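Local structure of 4-hydroxy-tetrahydrodipicolinate synthase (Thermotoga maritima, 1O5K) at residues 37-42 and 75-80; 20-25 and 221-226; 28-33 and 64-69. The protein probably catalyses the condensation of pyruvate with aspartate beta-semialdehyde to 4-hydroxy-tetrahydrodipicolinate, a step of lysine biosynthesis. One frame throughout, in Å; residues are numbered along the deposited sequence.

Contact 1 (37-42 and 75-80); sequences RLVRYQ and LEIVDG. With CA (calcium ion), chain C.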
# COMPACT_ATOMS: atom_id res chain seq x y z
N ARG A 37 -15.42 32.44 -21.04
CA ARG A 37 -16.70 31.71 -21.08
C ARG A 37 -16.85 30.77 -19.88
O ARG A 37 -17.95 30.62 -19.32
CB ARG A 37 -16.85 30.85 -22.35
CG ARG A 37 -17.16 31.59 -23.61
CD ARG A 37 -17.72 30.67 -24.76
NE ARG A 37 -16.78 29.65 -25.24
CZ ARG A 37 -15.95 29.80 -26.29
NH1 ARG A 37 -15.95 30.93 -27.00
NH2 ARG A 37 -15.13 28.81 -26.65
N LEU A 38 -15.76 30.11 -19.53
CA LEU A 38 -15.74 29.19 -18.41
C LEU A 38 -15.89 29.94 -17.08
O LEU A 38 -16.64 29.51 -16.22
CB LEU A 38 -14.48 28.32 -18.44
CG LEU A 38 -14.47 27.18 -17.44
CD1 LEU A 38 -15.75 26.32 -17.60
CD2 LEU A 38 -13.19 26.32 -17.54
N VAL A 39 -15.17 31.06 -16.93
CA VAL A 39 -15.28 31.87 -15.70
C VAL A 39 -16.73 32.33 -15.56
O VAL A 39 -17.31 32.18 -14.51
CB VAL A 39 -14.32 33.04 -15.70
CG1 VAL A 39 -14.57 34.00 -14.51
CG2 VAL A 39 -12.86 32.53 -15.71
N ARG A 40 -17.34 32.82 -16.64
CA ARG A 40 -18.73 33.29 -16.56
C ARG A 40 -19.71 32.16 -16.13
O ARG A 40 -20.60 32.37 -15.30
CB ARG A 40 -19.16 33.95 -17.86
CG ARG A 40 -18.39 35.25 -18.12
CD ARG A 40 -18.84 36.03 -19.39
NE ARG A 40 -17.91 37.15 -19.56
CZ ARG A 40 -17.90 38.25 -18.81
NH1 ARG A 40 -18.80 38.43 -17.83
NH2 ARG A 40 -16.99 39.20 -19.02
N TYR A 41 -19.49 30.96 -16.64
CA TYR A 41 -20.25 29.76 -16.19
C TYR A 41 -20.12 29.47 -14.71
O TYR A 41 -21.09 29.09 -14.08
CB TYR A 41 -19.76 28.58 -17.04
CG TYR A 41 -20.41 27.22 -16.85
CD1 TYR A 41 -21.78 27.04 -17.02
CD2 TYR A 41 -19.63 26.09 -16.61
CE1 TYR A 41 -22.35 25.78 -16.90
CE2 TYR A 41 -20.20 24.82 -16.49
CZ TYR A 41 -21.54 24.66 -16.66
OH TYR A 41 -22.09 23.38 -16.56
N GLN A 42 -18.90 29.60 -14.17
CA GLN A 42 -18.70 29.43 -12.73
C GLN A 42 -19.48 30.50 -11.94
O GLN A 42 -20.17 30.18 -10.96
CB GLN A 42 -17.21 29.51 -12.41
CG GLN A 42 -16.42 28.41 -13.12
CD GLN A 42 -16.87 27.02 -12.70
OE1 GLN A 42 -16.99 26.71 -11.52
NE2 GLN A 42 -17.12 26.17 -13.67
N LEU A 75 -8.96 38.19 -12.54
CA LEU A 75 -9.36 39.33 -11.66
C LEU A 75 -10.26 40.33 -12.38
O LEU A 75 -11.22 40.84 -11.78
CB LEU A 75 -8.14 39.97 -11.03
CG LEU A 75 -7.35 39.14 -10.05
CD1 LEU A 75 -5.91 39.65 -9.97
CD2 LEU A 75 -8.03 39.14 -8.65
N GLU A 76 -9.96 40.63 -13.63
CA GLU A 76 -10.77 41.51 -14.47
C GLU A 76 -12.20 41.01 -14.68
O GLU A 76 -13.16 41.74 -14.48
CB GLU A 76 -10.12 41.73 -15.83
CG GLU A 76 -8.88 42.60 -15.73
CD GLU A 76 -8.08 42.67 -17.02
OE1 GLU A 76 -7.05 43.39 -17.02
OE2 GLU A 76 -8.46 42.03 -18.00
N ILE A 77 -12.36 39.74 -15.05
CA ILE A 77 -13.72 39.19 -15.26
C ILE A 77 -14.57 39.09 -13.99
O ILE A 77 -15.76 39.38 -14.01
CB ILE A 77 -13.63 37.79 -15.87
CG1 ILE A 77 -12.99 37.86 -17.24
CG2 ILE A 77 -15.04 37.18 -15.97
CD1 ILE A 77 -12.49 36.49 -17.68
N VAL A 78 -13.96 38.71 -12.89
CA VAL A 78 -14.67 38.45 -11.62
C VAL A 78 -15.14 39.71 -10.93
O VAL A 78 -16.10 39.68 -10.09
CB VAL A 78 -13.76 37.58 -10.69
CG1 VAL A 78 -14.28 37.47 -9.28
CG2 VAL A 78 -13.58 36.13 -11.28
N ASP A 79 -14.51 40.83 -11.24
CA ASP A 79 -14.97 42.11 -10.68
C ASP A 79 -15.12 42.09 -9.14
O ASP A 79 -16.00 42.74 -8.59
CB ASP A 79 -16.36 42.51 -11.28
CG ASP A 79 -16.30 42.85 -12.78
OD1 ASP A 79 -15.30 43.42 -13.24
OD2 ASP A 79 -17.26 42.62 -13.57
N GLY A 80 -14.23 41.40 -8.44
CA GLY A 80 -14.24 41.43 -6.98
C GLY A 80 -15.41 40.69 -6.33
O GLY A 80 -15.56 40.74 -5.11
CA CA C . -13.85 43.91 -14.95
O HOH W 1 -17.67 39.93 -15.71
O HOH W 2 -15.88 43.26 -15.91
O HOH W 3 -12.43 44.85 -12.67
O HOH W 4 -13.81 43.24 -17.19

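Contact 2 (20-25 and 221-226); sequences AIVTPF and VSNVAP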
# COMPACT_ATOMS: atom_id res chain seq x y z
N ALA A 20 -11.17 24.76 -9.11
CA ALA A 20 -9.78 24.70 -9.57
C ALA A 20 -9.90 24.68 -11.08
O ALA A 20 -10.07 23.65 -11.72
CB ALA A 20 -9.11 23.46 -9.05
N ILE A 21 -9.83 25.86 -11.66
CA ILE A 21 -10.27 26.05 -13.06
C ILE A 21 -9.14 25.64 -14.01
O ILE A 21 -7.95 25.81 -13.69
CB ILE A 21 -10.75 27.49 -13.28
CG1 ILE A 21 -11.52 27.59 -14.60
CG2 ILE A 21 -9.58 28.51 -13.20
CD1 ILE A 21 -12.32 28.85 -14.78
N VAL A 22 -9.52 24.97 -15.10
CA VAL A 22 -8.57 24.64 -16.17
C VAL A 22 -8.02 25.89 -16.88
O VAL A 22 -8.57 26.98 -16.78
CB VAL A 22 -9.19 23.71 -17.25
CG1 VAL A 22 -9.73 22.39 -16.68
CG2 VAL A 22 -10.27 24.44 -18.02
N THR A 23 -6.86 25.71 -17.51
CA THR A 23 -6.23 26.68 -18.35
C THR A 23 -6.45 26.22 -19.81
O THR A 23 -5.75 25.35 -20.28
CB THR A 23 -4.72 26.77 -18.01
OG1 THR A 23 -4.55 27.16 -16.63
CG2 THR A 23 -4.08 27.87 -18.82
N PRO A 24 -7.42 26.80 -20.53
CA PRO A 24 -7.61 26.40 -21.91
C PRO A 24 -6.49 26.85 -22.82
O PRO A 24 -5.92 27.93 -22.64
CB PRO A 24 -8.92 27.08 -22.30
CG PRO A 24 -9.53 27.52 -21.01
CD PRO A 24 -8.41 27.79 -20.11
N PHE A 25 -6.19 26.00 -23.80
CA PHE A 25 -5.24 26.27 -24.83
C PHE A 25 -5.88 26.09 -26.17
O PHE A 25 -6.80 25.28 -26.34
CB PHE A 25 -4.04 25.31 -24.78
CG PHE A 25 -3.31 25.28 -23.43
CD1 PHE A 25 -3.22 24.10 -22.69
CD2 PHE A 25 -2.73 26.43 -22.90
CE1 PHE A 25 -2.56 24.06 -21.47
CE2 PHE A 25 -2.10 26.39 -21.68
CZ PHE A 25 -1.99 25.24 -20.97
N VAL A 221 -14.58 18.85 -10.33
CA VAL A 221 -15.91 18.60 -10.88
C VAL A 221 -16.71 19.87 -11.14
O VAL A 221 -17.51 19.90 -12.08
CB VAL A 221 -16.77 17.65 -9.94
CG1 VAL A 221 -18.13 17.46 -10.53
CG2 VAL A 221 -16.12 16.26 -9.77
N SER A 222 -16.56 20.89 -10.29
CA SER A 222 -17.25 22.12 -10.53
C SER A 222 -16.91 22.82 -11.84
O SER A 222 -17.65 23.73 -12.24
CB SER A 222 -17.03 23.10 -9.38
OG SER A 222 -15.65 23.43 -9.20
N ASN A 223 -15.81 22.45 -12.52
CA ASN A 223 -15.59 22.98 -13.86
C ASN A 223 -16.76 22.69 -14.79
O ASN A 223 -17.13 23.51 -15.62
CB ASN A 223 -14.33 22.38 -14.48
CG ASN A 223 -13.05 23.08 -14.03
OD1 ASN A 223 -12.62 24.09 -14.63
ND2 ASN A 223 -12.39 22.51 -13.00
N VAL A 224 -17.33 21.49 -14.65
CA VAL A 224 -18.43 21.07 -15.51
C VAL A 224 -19.77 21.13 -14.85
O VAL A 224 -20.77 21.40 -15.52
CB VAL A 224 -18.20 19.67 -16.13
CG1 VAL A 224 -16.92 19.67 -17.00
CG2 VAL A 224 -18.13 18.61 -15.09
N ALA A 225 -19.81 20.91 -13.53
CA ALA A 225 -21.06 20.88 -12.80
C ALA A 225 -21.04 21.79 -11.57
O ALA A 225 -21.18 21.32 -10.44
CB ALA A 225 -21.30 19.43 -12.37
N PRO A 226 -20.85 23.10 -11.78
CA PRO A 226 -20.72 24.03 -10.68
C PRO A 226 -21.96 24.09 -9.80
O PRO A 226 -21.84 24.09 -8.59
CB PRO A 226 -20.45 25.37 -11.38
CG PRO A 226 -21.03 25.20 -12.74
CD PRO A 226 -20.71 23.77 -13.08

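Contact 3 (28-33 and 64-69); sequences GELDLE and EDEREK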
# COMPACT_ATOMS: atom_id res chain seq x y z
N GLY A 28 -1.83 25.37 -28.79
CA GLY A 28 -0.82 25.38 -27.77
C GLY A 28 -0.64 26.69 -27.04
O GLY A 28 0.12 26.74 -26.09
N GLU A 29 -1.40 27.71 -27.42
CA GLU A 29 -1.37 29.02 -26.75
C GLU A 29 -2.51 29.17 -25.74
O GLU A 29 -3.53 28.54 -25.88
CB GLU A 29 -1.46 30.09 -27.83
CG GLU A 29 -0.34 29.98 -28.85
CD GLU A 29 1.02 30.18 -28.19
OE1 GLU A 29 1.95 29.38 -28.43
OE2 GLU A 29 1.13 31.12 -27.36
N LEU A 30 -2.35 30.02 -24.73
CA LEU A 30 -3.47 30.36 -23.87
C LEU A 30 -4.67 30.82 -24.69
O LEU A 30 -4.54 31.59 -25.66
CB LEU A 30 -3.17 31.53 -22.97
CG LEU A 30 -2.27 31.46 -21.80
CD1 LEU A 30 -2.35 32.87 -21.15
CD2 LEU A 30 -2.70 30.37 -20.83
N ASP A 31 -5.83 30.33 -24.31
CA ASP A 31 -7.09 30.65 -25.02
C ASP A 31 -7.99 31.42 -24.06
O ASP A 31 -8.86 30.83 -23.40
CB ASP A 31 -7.74 29.36 -25.49
CG ASP A 31 -9.05 29.58 -26.23
OD1 ASP A 31 -9.54 30.73 -26.33
OD2 ASP A 31 -9.69 28.62 -26.70
N LEU A 32 -7.76 32.72 -23.94
CA LEU A 32 -8.49 33.51 -22.94
C LEU A 32 -9.96 33.68 -23.33
O LEU A 32 -10.79 33.94 -22.46
CB LEU A 32 -7.82 34.88 -22.72
CG LEU A 32 -6.44 34.82 -22.07
CD1 LEU A 32 -5.80 36.19 -22.05
CD2 LEU A 32 -6.53 34.24 -20.66
N GLU A 33 -10.32 33.58 -24.60
CA GLU A 33 -11.75 33.72 -24.94
C GLU A 33 -12.55 32.52 -24.41
O GLU A 33 -13.61 32.68 -23.81
CB GLU A 33 -11.98 33.93 -26.45
N GLU A 64 5.85 32.07 -17.02
CA GLU A 64 5.57 33.21 -16.14
C GLU A 64 4.75 34.31 -16.79
O GLU A 64 3.87 34.89 -16.15
CB GLU A 64 6.87 33.81 -15.58
CG GLU A 64 7.61 32.89 -14.61
CD GLU A 64 8.28 33.66 -13.47
OE1 GLU A 64 8.82 34.78 -13.71
OE2 GLU A 64 8.26 33.14 -12.33
N ASP A 65 5.03 34.63 -18.05
CA ASP A 65 4.26 35.67 -18.73
C ASP A 65 2.80 35.24 -18.91
O ASP A 65 1.88 36.02 -18.70
CB ASP A 65 4.93 36.04 -20.04
CG ASP A 65 6.24 36.85 -19.81
OD1 ASP A 65 6.21 37.81 -18.98
OD2 ASP A 65 7.34 36.59 -20.40
N GLU A 66 2.58 33.98 -19.22
CA GLU A 66 1.22 33.43 -19.30
C GLU A 66 0.44 33.46 -17.98
O GLU A 66 -0.77 33.73 -17.96
CB GLU A 66 1.31 31.97 -19.82
CG GLU A 66 1.62 31.94 -21.28
CD GLU A 66 1.97 30.56 -21.78
OE1 GLU A 66 2.42 29.72 -20.96
OE2 GLU A 66 1.79 30.32 -22.99
N ARG A 67 1.13 33.19 -16.88
CA ARG A 67 0.53 33.22 -15.56
C ARG A 67 0.04 34.65 -15.30
O ARG A 67 -1.08 34.85 -14.82
CB ARG A 67 1.57 32.90 -14.50
CG ARG A 67 2.06 31.51 -14.51
CD ARG A 67 3.21 31.29 -13.49
NE ARG A 67 2.84 31.63 -12.12
CZ ARG A 67 2.30 30.78 -11.24
NH1 ARG A 67 2.06 29.50 -11.55
NH2 ARG A 67 1.98 31.20 -10.04
N GLU A 68 0.88 35.65 -15.62
CA GLU A 68 0.49 37.03 -15.37
C GLU A 68 -0.80 37.35 -16.13
O GLU A 68 -1.74 37.91 -15.57
CB GLU A 68 1.61 38.01 -15.74
CG GLU A 68 1.08 39.43 -15.78
CD GLU A 68 2.16 40.47 -15.85
OE1 GLU A 68 1.78 41.62 -16.18
OE2 GLU A 68 3.34 40.15 -15.57
N LYS A 69 -0.85 36.95 -17.40
CA LYS A 69 -2.01 37.24 -18.23
C LYS A 69 -3.27 36.55 -17.73
O LYS A 69 -4.33 37.15 -17.71
CB LYS A 69 -1.76 36.77 -19.67
CG LYS A 69 -0.78 37.62 -20.40
CD LYS A 69 -0.52 37.04 -21.77
CE LYS A 69 0.28 38.03 -22.65
NZ LYS A 69 0.19 37.64 -24.10
O HOH W 5 0.22 31.34 -24.87

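Contact 1 (37-42 and 75-80)
A methyl group of Ile77, CG2, lies over one face of the Arg40 guanidinium, 4.1 Å from the plane and opposite its centre. The charged group thus turns a face to helix 64-78, while its nitrogens bond to Glu36 and a water: NH2 forms a salt bridge with Glu36, and Arg40 NH1 donates to the water at 2.8 Å. That same water lies 2.6 Å from Ile77 O and links the arginine to the last turn of helix 64-78. Arginine suits this border: its chain, extended from CG to NE, carries the charge out from the helix to solvent and lends a flat surface to an apolar neighbour. Deeper in, Val39 and Ile77 face each other. Set anti to the backbone N (chi1 172°), Val39 CG1 lies 3.5 Å from Ile77 CG2 and 4.0 Å from Val78 CG2. Branched residues fill this seam with methyls held close to the two backbones. Beyond it, Asp79 leaves the helix with positive phi, and the turn supplies two ligands to a calcium ion. Glu76 O and Asp79 OD1 each bind the metal at 2.3 Å, and three waters are the other ligands seen; one of these waters also donates to Asp79 OD2. A main-chain oxygen near a helix C-terminus is a natural cation ligand, and the carboxylate adds charge. The valines Val39 and Val78 both rest on Leu50, so helices 32-44 and 64-78 pack side by side over strand 49-52.

Contact 2 (20-25 and 221-226)
The carboxamide of Asn223 meets the backbone of residues 20-22 with both polar atoms. In a nearly straight bond (N-H...acceptor 166°), Asn223 ND2 donates to Ala20 O at 2.9 Å; the acceptor lies almost in the amide plane, whereas the nitrogen stands above the Ala20 carbonyl plane, 46° out of it. Asn223 OD1 accepts from Val22 N at 3.3 Å, also nearly straight, with the donor tilted from the carbonyl plane. A second flat group, the Phe25 ring, has Thr23 O over one face. With CG anti to the carbonyl carbon (chi1 -82°), the Asn223 amide faces this backbone and offers donor and acceptor together, as asparagine can; two bonds fix its rotation, and ND2 also donates to Val220 O. In this TIM barrel, strands 16-20 and 216-219 run side by side in parallel, and the side-chain amide mimics such pairing where they end. The active site lies at this end: the Ala20 side chain is about 4 Å from those of Thr56 and Ile218, both predicted to bind pyruvate. Ile21 CG1 lies 3.7 Å and Val22 CG1 3.9 Å from Asn223 OD1. Val22 also packs on helix 265-273, Ile21 on Leu38.

Contact 3 (28-33 and 64-69)
Leu30 makes the apolar part of this contact by lying across the aliphatic stem of Glu66. Its CG is 4.0 Å from Glu66 CG, and Leu30 CD1 comes within 3.7 Å of Glu66 O on the helix backbone. Leu30 CD1 also approaches Lys69 CB at 4.2 Å, one turn further along. CG of Leu30 is set beside its own backbone N (chi1 -73°), which sends the branched end to the helix. Glutamate and lysine serve here with their methylenes; the lysine's end leads away, whereas the Glu66 carboxylate is held by a water and Arg282. Replacing Leu30 by an alanine would probably open a gap beside the Glu66 stem and give that side chain more freedom to turn. The polar part runs through that one water, which donates to Glu29 OE2 and Glu66 OE2, each at 2.7 Å, and accepts from Leu30 N at 2.9 Å. Both its protons are thus spent on carboxylates. The electrostatic part is a pair of like charges, Glu29 OE2 and Glu66 OE2, 4.5 Å apart. The water between them probably eases the repulsion, as does Arg282, whose NH2 forms a salt bridge with Glu66 OE2 and also binds Gly28 O. Asp31, at the N-cap of helix 32-44, caps a backbone N just past the segment. The contact joins the N-terminal part of helix 64-78 to strand 29-30, which pairs antiparallel with strand 25-26 immediately before the chain enters helix 32-44.

Overall arrangement
Along the chain the segments run 20-25, 28-33, 37-42, 64-69, 75-80 and 221-226, so contacts 1 and 3 alternate and both fall within the span bracketed by contact 2. Contact 1 packs helices 32-44 and 64-78 together, while contact 3, about 15 Å away between centres, sets strand 29-30, just before helix 32-44, on the start of helix 64-78. Contact 2 lies about 12 Å from contact 1 and 16 Å from contact 3, centre to centre. It touches both: Tyr41 OH and Gln42 NE2 reach Val224 O and Ser222 O, and Pro24 O meets Asp31 N. Contact 2 alone neighbours the predicted pyruvate site; the others belong to the layer outside the barrel strands.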